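Local coordinates for stiv-a81 (Sulfolobus Turreted Icosahedral Virus, PDB 3RKL), which is a small viral protein of unknown function that assembles with copies of itself through helices and an intersubunit sheet, at residues N24-E27 with D28-L32; N7-N11 with T12-G16; I35-Q38 with L39-I43. The protein carries 1 engineered substitution. All blocks are in the same frame, centred on the assembly; numbering follows the deposited sequence.

Interaction 1: N24-E27 with D28-L32; sequences NLQE and DIKNL
Asp-28 turns back on Asn-24 at the start of helix 25-46. Its CB lies 3.3 Å from Asn-24 O, and chi1 at -70° sets Asp-28 CG beside its own backbone N and 3.1 Å from Asn-24 O. At the tip, Asp-28 OD2 takes the N-H of Asn-24 at 3.0 Å; the bond is straight, but the donor sits above the carboxylate plane. OD2 also accepts from Ser-23 N, while OD1 receives the hydroxyl of Tyr-49 of the third subunit, so each oxygen of this buried carboxylate has a partner. The backbone bonds the same two residues the other way round, Asp-28 N donating to Asn-24 O at 2.7 Å. Asn-24 is the N-cap: its OD1 accepts from Glu-27 N in a weak 3.5 Å bond. On the turn after the cap, Glu-27 and Lys-30 run alongside each other. Glu-27 folds over at chi2 (-55°), and its OE2 meets Lys-30 NZ at 2.9 Å on the syn side of the carboxylate, a salt bridge. The lysine has a second anion, Glu-44 of the second subunit. The other carboxylate oxygen, Glu-27 OE1, lies 2.6 Å from a water, which is also 2.7 Å from Asn-31 OD1; Asn-31 ND2 bonds to the same hydroxyl of Tyr-49 of the third subunit.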
# COMPACT_ATOMS: atom_id res chain seq x y z
N ASN A 24 -0.87 13.75 21.07
CA ASN A 24 -1.71 14.11 19.93
C ASN A 24 -2.59 12.92 19.63
O ASN A 24 -2.17 12.05 18.88
CB ASN A 24 -0.84 14.46 18.72
CG ASN A 24 -1.65 14.92 17.52
OD1 ASN A 24 -2.86 14.67 17.41
ND2 ASN A 24 -0.98 15.60 16.59
N LEU A 25 -3.78 12.88 20.22
CA LEU A 25 -4.60 11.67 20.20
C LEU A 25 -4.89 11.16 18.79
O LEU A 25 -4.72 9.97 18.51
CB LEU A 25 -5.90 11.83 20.99
CG LEU A 25 -5.76 11.97 22.51
CD1 LEU A 25 -7.12 12.16 23.18
CD2 LEU A 25 -5.03 10.75 23.09
N GLN A 26 -5.29 12.06 17.89
CA GLN A 26 -5.62 11.67 16.52
C GLN A 26 -4.44 10.94 15.86
O GLN A 26 -4.61 9.89 15.24
CB GLN A 26 -6.05 12.89 15.68
CG GLN A 26 -6.27 12.61 14.18
CD GLN A 26 -7.50 11.76 13.92
OE1 GLN A 26 -8.62 12.27 13.80
NE2 GLN A 26 -7.29 10.45 13.79
N GLU A 27 -3.24 11.49 16.03
CA GLU A 27 -2.04 10.93 15.42
C GLU A 27 -1.56 9.69 16.16
O GLU A 27 -1.19 8.69 15.54
CB GLU A 27 -0.91 11.97 15.37
CG GLU A 27 -1.15 13.06 14.34
CD GLU A 27 -1.41 12.50 12.95
OE1 GLU A 27 -0.51 11.81 12.43
OE2 GLU A 27 -2.51 12.74 12.41
N ASP A 28 -1.59 9.76 17.49
CA ASP A 28 -1.17 8.64 18.33
C ASP A 28 -2.03 7.40 18.11
O ASP A 28 -1.53 6.27 18.10
CB ASP A 28 -1.22 9.04 19.82
CG ASP A 28 -0.14 10.05 20.21
OD1 ASP A 28 0.94 10.10 19.58
OD2 ASP A 28 -0.39 10.79 21.18
N ILE A 29 -3.33 7.60 17.93
CA ILE A 29 -4.21 6.46 17.68
C ILE A 29 -3.83 5.76 16.37
O ILE A 29 -3.71 4.54 16.33
CB ILE A 29 -5.70 6.87 17.72
CG1 ILE A 29 -6.11 7.19 19.17
CG2 ILE A 29 -6.59 5.78 17.15
CD1 ILE A 29 -7.42 7.96 19.30
N LYS A 30 -3.63 6.53 15.29
CA LYS A 30 -3.20 5.94 14.01
C LYS A 30 -1.87 5.21 14.18
O LYS A 30 -1.72 4.06 13.74
CB LYS A 30 -3.06 7.02 12.93
CG LYS A 30 -4.37 7.65 12.48
CD LYS A 30 -4.17 8.60 11.30
CE LYS A 30 -3.22 9.75 11.58
NZ LYS A 30 -3.07 10.70 10.41
N ASN A 31 -0.92 5.88 14.82
CA ASN A 31 0.43 5.31 14.98
C ASN A 31 0.43 4.02 15.81
O ASN A 31 1.10 3.04 15.46
CB ASN A 31 1.37 6.32 15.61
CG ASN A 31 1.68 7.49 14.70
OD1 ASN A 31 1.48 7.43 13.49
ND2 ASN A 31 2.20 8.58 15.29
N LEU A 32 -0.32 4.04 16.90
CA LEU A 32 -0.41 2.87 17.77
C LEU A 32 -1.11 1.70 17.06
O LEU A 32 -0.70 0.55 17.21
CB LEU A 32 -1.13 3.20 19.07
CG LEU A 32 -0.37 4.11 20.06
CD1 LEU A 32 -1.31 4.63 21.13
CD2 LEU A 32 0.78 3.39 20.68
O HOH W 1 0.25 9.38 12.06

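Interaction 2: N7-N11 with T12-G16; sequences NIKDN and TIEYG
Glu-14 reaches across the hairpin to Lys-9, its chain extended beyond CG, and the two side chains cross at a slant. The carboxylate rests on the lysine's methylenes, with Glu-14 OE1 3.5 Å from Lys-9 CD. The charged ends stay farther apart: Lys-9 NZ, brought back by a bend at chi4 (52°), stops 4.0 Å from Glu-14 OE2, beyond a salt bridge. On the same face, Asn-7 CB lies 3.8 Å from Glu-14 OE2.

Beneath these side chains is the backbone ladder. Asn-7 and Glu-14 form a hydrogen-bonded antiparallel pair, strong from Glu-14 N to Asn-7 O (2.8 Å) and weak in return. Ile-8 and Ile-13 are the non-hydrogen-bonded pair between, their side chains on the other face and Ile-8 CG1 4.4 Å from Ile-13 CG1. Lys-9 and Thr-12 close the ladder with two backbone bonds, Lys-9 N to Thr-12 O and Thr-12 N to Lys-9 O, each at 3.0 Å. This is a type II' turn, with Asp-10 and Asn-11 at its corners and Asp-10 at positive phi (61°).

Farther out, strand 18-21 lies along the far edge of strand 12-15 and touches Thr-12 and Glu-14 through Glu-19. Asn-11 ND2 bonds to Leu-22 O, tying the turn to the residue just past that strand, and Ile-13 packs on Tyr-67 of helix 55-80. At Asn-7 the sheet runs on into a strand of the second subunit. Chemically the hairpin is two-sided: its isoleucines are buried, while the Lys-9 and Glu-14 face is polar, where the separated charges probably give only a modest attraction and the backbone bonds set the register.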
# COMPACT_ATOMS: atom_id res chain seq x y z
N ASN A 7 -5.26 2.02 33.89
CA ASN A 7 -5.35 3.25 34.67
C ASN A 7 -4.95 4.44 33.82
O ASN A 7 -3.98 4.40 33.08
CB ASN A 7 -4.50 3.16 35.93
CG ASN A 7 -5.10 2.24 36.96
OD1 ASN A 7 -6.16 2.53 37.53
ND2 ASN A 7 -4.45 1.11 37.20
N ILE A 8 -5.75 5.50 33.92
CA ILE A 8 -5.51 6.71 33.16
C ILE A 8 -5.48 7.89 34.13
O ILE A 8 -6.45 8.14 34.85
CB ILE A 8 -6.58 6.91 32.08
CG1 ILE A 8 -6.49 5.78 31.04
CG2 ILE A 8 -6.42 8.25 31.39
CD1 ILE A 8 -7.58 5.82 29.99
N LYS A 9 -4.33 8.57 34.16
CA LYS A 9 -4.15 9.80 34.90
C LYS A 9 -3.89 10.91 33.89
O LYS A 9 -2.79 11.01 33.33
CB LYS A 9 -2.97 9.69 35.87
CG LYS A 9 -3.33 9.10 37.24
CD LYS A 9 -2.27 9.45 38.29
CE LYS A 9 -2.78 9.21 39.70
NZ LYS A 9 -3.34 7.84 39.85
N ASP A 10 -4.91 11.73 33.66
CA ASP A 10 -4.84 12.85 32.71
C ASP A 10 -4.55 12.32 31.30
O ASP A 10 -5.40 11.65 30.71
CB ASP A 10 -3.82 13.90 33.17
CG ASP A 10 -4.22 14.58 34.47
OD1 ASP A 10 -5.30 15.20 34.52
OD2 ASP A 10 -3.44 14.51 35.45
N ASN A 11 -3.36 12.59 30.77
CA ASN A 11 -2.99 12.13 29.43
C ASN A 11 -1.99 10.97 29.45
O ASN A 11 -1.33 10.69 28.45
CB ASN A 11 -2.42 13.30 28.62
CG ASN A 11 -1.14 13.85 29.20
OD1 ASN A 11 -0.97 13.88 30.42
ND2 ASN A 11 -0.24 14.31 28.34
N THR A 12 -1.91 10.29 30.59
CA THR A 12 -0.93 9.22 30.79
C THR A 12 -1.64 7.92 31.09
O THR A 12 -2.57 7.88 31.89
CB THR A 12 0.02 9.52 31.96
OG1 THR A 12 0.69 10.76 31.72
CG2 THR A 12 1.07 8.42 32.10
N ILE A 13 -1.19 6.85 30.45
CA ILE A 13 -1.69 5.52 30.72
C ILE A 13 -0.70 4.81 31.63
O ILE A 13 0.51 4.87 31.40
CB ILE A 13 -1.88 4.72 29.42
CG1 ILE A 13 -2.88 5.44 28.52
CG2 ILE A 13 -2.35 3.30 29.73
CD1 ILE A 13 -2.72 5.12 27.07
N GLU A 14 -1.23 4.13 32.65
CA GLU A 14 -0.42 3.39 33.59
C GLU A 14 -0.79 1.93 33.45
O GLU A 14 -1.96 1.59 33.59
CB GLU A 14 -0.68 3.88 35.02
CG GLU A 14 -0.06 5.24 35.32
CD GLU A 14 -0.70 5.97 36.50
OE1 GLU A 14 -0.17 7.05 36.87
OE2 GLU A 14 -1.70 5.48 37.06
N TYR A 15 0.20 1.09 33.14
CA TYR A 15 -0.03 -0.35 32.94
C TYR A 15 1.29 -1.14 33.00
O TYR A 15 2.31 -0.68 32.52
CB TYR A 15 -0.71 -0.60 31.58
CG TYR A 15 -1.23 -2.01 31.38
CD1 TYR A 15 -2.43 -2.43 31.97
CD2 TYR A 15 -0.53 -2.95 30.59
CE1 TYR A 15 -2.91 -3.73 31.79
CE2 TYR A 15 -1.00 -4.24 30.40
CZ TYR A 15 -2.20 -4.64 31.00
OH TYR A 15 -2.66 -5.92 30.80
N GLY A 16 1.24 -2.33 33.59
CA GLY A 16 2.38 -3.28 33.57
C GLY A 16 3.77 -2.71 33.85
O GLY A 16 4.71 -2.96 33.09

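Interaction 3: I35-Q38 with L39-I43; sequences IVYQ and LAKLI
Ile-35 lays its CG2 methyl beside Leu-39 CD1, 3.8 Å away, one helical turn along. The two side chains point the same way, and Leu-39 leans back over the turn: with chi1 at -85° its CG stays near its own backbone N, so that CD1 also comes within 3.7 Å of Ile-35 O. That carbonyl is already taken by Leu-39 N at 2.9 Å, so the leucine covers the bond its own N-H makes.

A turn-spaced pair of different character stands on another side of the helix. Tyr-37 and Lys-41 run alongside each other, both with CG anti to the backbone N (179° for the tyrosine), so ring and chain leave the helix side by side, pointing the same way. Lys-41 CD meets the ring obliquely, 4.0 Å from Tyr-37 CE2, and the bends at chi3 and chi4 carry Lys-41 NZ to 3.9 Å from Tyr-37 OH. The contact is thus methylenes against the phenol, with the ammonium lying beyond hydrogen-bonding distance of the hydroxyl; a weak, long ion pair links that nitrogen to Glu-44 of the same chain. Under both pairs the helix repeats its regular i to i+4 bonds, among them Ala-40 N to Val-36 O at 3.0 Å and Leu-42 N to Gln-38 O at 2.9 Å.

The segment belongs to a predicted coiled coil within a four-helix bundle, and its sides are shared between several partners. Val-36 and Ile-35 pack on Tyr-64 of helix 55-80 in the same chain; Leu-39 and Leu-42 meet Leu-42 and Leu-39 of the third subunit in a reciprocal exchange; and Ala-40 faces Ile-29 of the second subunit, so helix 25-46 packs on helix 55-80 of its own chain and on two other copies.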
# COMPACT_ATOMS: atom_id res chain seq x y z
N ILE A 35 1.44 0.19 14.75
CA ILE A 35 2.43 -0.58 15.50
C ILE A 35 1.87 -1.94 15.89
O ILE A 35 2.54 -2.97 15.76
CB ILE A 35 2.94 0.22 16.74
CG1 ILE A 35 3.87 1.34 16.28
CG2 ILE A 35 3.63 -0.70 17.75
CD1 ILE A 35 4.04 2.47 17.29
N VAL A 36 0.64 -1.97 16.40
CA VAL A 36 0.01 -3.22 16.78
C VAL A 36 -0.12 -4.15 15.56
O VAL A 36 0.20 -5.33 15.64
CB VAL A 36 -1.36 -2.96 17.45
CG1 VAL A 36 -2.16 -4.24 17.64
CG2 VAL A 36 -1.15 -2.24 18.81
N TYR A 37 -0.59 -3.61 14.44
CA TYR A 37 -0.71 -4.40 13.21
C TYR A 37 0.66 -4.97 12.80
O TYR A 37 0.79 -6.16 12.48
CB TYR A 37 -1.27 -3.55 12.07
CG TYR A 37 -1.38 -4.33 10.79
CD1 TYR A 37 -2.52 -5.09 10.52
CD2 TYR A 37 -0.34 -4.36 9.88
CE1 TYR A 37 -2.61 -5.83 9.36
CE2 TYR A 37 -0.44 -5.11 8.71
CZ TYR A 37 -1.58 -5.83 8.46
OH TYR A 37 -1.69 -6.57 7.31
N GLN A 38 1.67 -4.11 12.79
CA GLN A 38 3.02 -4.53 12.39
C GLN A 38 3.60 -5.60 13.31
O GLN A 38 4.24 -6.55 12.84
CB GLN A 38 3.94 -3.31 12.30
CG GLN A 38 3.64 -2.46 11.08
CD GLN A 38 4.63 -1.34 10.83
OE1 GLN A 38 5.83 -1.45 11.11
NE2 GLN A 38 4.13 -0.26 10.24
N LEU A 39 3.37 -5.46 14.62
CA LEU A 39 3.84 -6.48 15.57
C LEU A 39 3.16 -7.82 15.32
O LEU A 39 3.80 -8.87 15.28
CB LEU A 39 3.61 -6.03 17.03
CG LEU A 39 4.74 -5.16 17.58
CD1 LEU A 39 4.25 -4.29 18.74
CD2 LEU A 39 5.91 -6.03 18.02
N ALA A 40 1.85 -7.78 15.11
CA ALA A 40 1.10 -8.99 14.87
C ALA A 40 1.58 -9.67 13.59
O ALA A 40 1.72 -10.90 13.55
CB ALA A 40 -0.40 -8.69 14.80
N LYS A 41 1.82 -8.90 12.54
CA LYS A 41 2.26 -9.46 11.27
C LYS A 41 3.68 -10.02 11.37
O LYS A 41 3.99 -11.02 10.73
CB LYS A 41 2.23 -8.41 10.16
CG LYS A 41 2.48 -9.02 8.78
CD LYS A 41 1.82 -8.19 7.66
CE LYS A 41 1.33 -9.07 6.53
NZ LYS A 41 0.19 -9.95 6.94
N LEU A 42 4.52 -9.36 12.15
CA LEU A 42 5.90 -9.83 12.35
C LEU A 42 5.91 -11.16 13.10
O LEU A 42 6.66 -12.06 12.76
CB LEU A 42 6.70 -8.79 13.14
CG LEU A 42 8.11 -9.20 13.54
CD1 LEU A 42 8.99 -9.53 12.33
CD2 LEU A 42 8.73 -8.10 14.39
N ILE A 43 5.08 -11.27 14.13
CA ILE A 43 4.96 -12.53 14.87
C ILE A 43 4.52 -13.65 13.92
O ILE A 43 5.08 -14.74 13.94
CB ILE A 43 4.02 -12.38 16.07
CG1 ILE A 43 4.66 -11.48 17.13
CG2 ILE A 43 3.66 -13.74 16.65
CD1 ILE A 43 3.71 -11.05 18.22

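Interactions 1 and 3 are two stations on helix 25-46, their centres about 16 Å apart, and they are also related across a subunit boundary: Gln-26 of interaction 1 bonds to the carbonyl of Ala-40 of the second subunit, the counterpart there of a residue in interaction 3. Interaction 2 precedes both in sequence. Its centre is also about 16 Å from that of interaction 1, with nearest atoms about 6 Å apart, and about 23 Å from that of interaction 3, on the opposite side of the chain's centre. Helix 55-80 connects all three, Met-74 touching both Leu-25 and Asn-11. An acetate, probably from the crystallisation liquor, lies about 4 Å from the Tyr-37 side chain in interaction 3. Each contact also reaches the second subunit.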